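Local coordinates for protein histidine kinase (Paraburkholderia phymatum, PDB 6NB0) that probably autophosphorylates on a histidine with ATP as phosphate donor, as the sensor kinase of a phosphorelay, at residues A[189-194]-A[212-217]. Residues are numbered along the deposited sequence; the frame is centred on the assembly and turned at random.
Sequences EASASG and VSWQAT
With CG set between its backbone N and carbonyl carbon (chi1 81°), Trp214 turns the pyrrole edge of its indole to Ala190, while Ser191 holds OG beside its own backbone N (chi1 -67°), near Trp214 CD1. Trp214 NE1 donates to Ala190 O at 3.1 Å. The acceptor lies almost in the ring plane, yet the N-H arrives well above the plane of the carbonyl. From the opposite face of that carbonyl the backbone Thr217 N gives a straighter bond to Ala190 O, 2.9 Å long with 163° at the hydrogen. Ala216 adds a CA-H...O contact, its CA 3.5 Å from Ala190 O, and the Ala190 methyl rests near the indole, CB to Trp214 CZ2 4.2 Å. Ser191 OG approaches the ring obliquely, 3.0 Å from Trp214 CD1; its hydrogen bond goes to Ala187 O in the last turn of helix 173-189. Farther along, Ala192 CB packs against Thr217 OG1 at 3.6 Å. A water bridges here, accepting from Ala192 N, donating to Gln215 O at 2.7 Å and also hydrogen-bonded to Thr217 OG1. The contact joins the loop after helix 173-189, where Ala190 is the first residue to leave helical geometry, to the end of strand 207-214 in the mixed sheet of this alpha/beta kinase domain. Val197 and Leu278, on the strands flanking 207-214, also touch the indole. Two N-H donors therefore share one carbonyl at the helix exit: the Trp214 bond helps to fix the rotation of the indole, and the Thr217 bond holds the chain beyond the strand against the loop, while the water supplies a partner to backbone groups that do not meet directly.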
# COMPACT_ATOMS: atom_id res chain seq x y z
N GLU A 189 16.57 -3.84 9.64
CA GLU A 189 15.77 -5.00 10.06
C GLU A 189 16.61 -6.27 10.07
O GLU A 189 16.41 -7.16 10.91
CB GLU A 189 14.55 -5.18 9.14
CG GLU A 189 13.43 -4.15 9.35
CD GLU A 189 12.46 -4.54 10.47
OE1 GLU A 189 12.88 -5.28 11.38
OE2 GLU A 189 11.30 -4.11 10.44
N ALA A 190 17.56 -6.35 9.15
CA ALA A 190 18.47 -7.49 9.06
C ALA A 190 19.80 -7.23 9.78
O ALA A 190 20.84 -7.75 9.35
CB ALA A 190 18.70 -7.84 7.59
N SER A 191 19.78 -6.45 10.87
CA SER A 191 20.98 -6.20 11.66
C SER A 191 20.75 -6.57 13.12
O SER A 191 19.65 -6.39 13.65
CB SER A 191 21.42 -4.72 11.58
OG SER A 191 21.86 -4.36 10.28
N ALA A 192 21.81 -7.06 13.77
CA ALA A 192 21.82 -7.28 15.21
C ALA A 192 22.31 -6.03 15.93
O ALA A 192 23.04 -5.21 15.36
CB ALA A 192 22.72 -8.47 15.58
N SER A 193 21.92 -5.91 17.20
CA SER A 193 22.33 -4.78 18.04
C SER A 193 23.83 -4.51 17.93
O SER A 193 24.66 -5.43 18.02
CB SER A 193 21.96 -5.07 19.51
OG SER A 193 22.37 -3.99 20.35
N GLY A 194 24.19 -3.22 17.77
CA GLY A 194 25.58 -2.83 17.70
C GLY A 194 26.18 -2.84 16.31
O GLY A 194 27.32 -2.37 16.13
N VAL A 212 23.79 0.63 0.38
CA VAL A 212 23.74 0.35 1.82
C VAL A 212 24.55 -0.92 2.04
O VAL A 212 24.36 -1.92 1.35
CB VAL A 212 22.29 0.20 2.31
CG1 VAL A 212 22.27 -0.32 3.73
CG2 VAL A 212 21.55 1.55 2.25
N SER A 213 25.53 -0.85 2.96
CA SER A 213 26.37 -2.00 3.25
C SER A 213 26.40 -2.25 4.75
O SER A 213 26.41 -1.31 5.55
CB SER A 213 27.80 -1.81 2.71
OG SER A 213 28.44 -0.69 3.28
N TRP A 214 26.39 -3.53 5.12
CA TRP A 214 26.30 -3.87 6.54
C TRP A 214 26.60 -5.34 6.73
O TRP A 214 26.46 -6.15 5.81
CB TRP A 214 24.89 -3.55 7.10
CG TRP A 214 23.81 -4.56 6.82
CD1 TRP A 214 23.20 -5.37 7.74
CD2 TRP A 214 23.16 -4.83 5.56
NE1 TRP A 214 22.23 -6.14 7.13
CE2 TRP A 214 22.19 -5.83 5.80
CE3 TRP A 214 23.31 -4.33 4.26
CZ2 TRP A 214 21.36 -6.33 4.78
CZ3 TRP A 214 22.49 -4.83 3.25
CH2 TRP A 214 21.53 -5.82 3.51
N GLN A 215 27.06 -5.68 7.94
CA GLN A 215 27.22 -7.07 8.33
C GLN A 215 25.86 -7.62 8.75
O GLN A 215 25.29 -7.20 9.77
CB GLN A 215 28.24 -7.20 9.46
CG GLN A 215 28.89 -8.57 9.49
CD GLN A 215 29.87 -8.77 8.34
OE1 GLN A 215 30.11 -9.90 7.91
NE2 GLN A 215 30.45 -7.68 7.85
N ALA A 216 25.32 -8.56 7.97
CA ALA A 216 23.92 -8.96 8.12
C ALA A 216 23.76 -10.03 9.18
O ALA A 216 24.61 -10.91 9.34
CB ALA A 216 23.38 -9.49 6.78
N THR A 217 22.64 -9.96 9.91
CA THR A 217 22.14 -11.04 10.77
C THR A 217 20.72 -11.30 10.29
O THR A 217 19.75 -10.73 10.82
CB THR A 217 22.17 -10.66 12.25
OG1 THR A 217 23.50 -10.28 12.62
CG2 THR A 217 21.72 -11.85 13.13
O HOH W 1 24.14 -7.70 12.14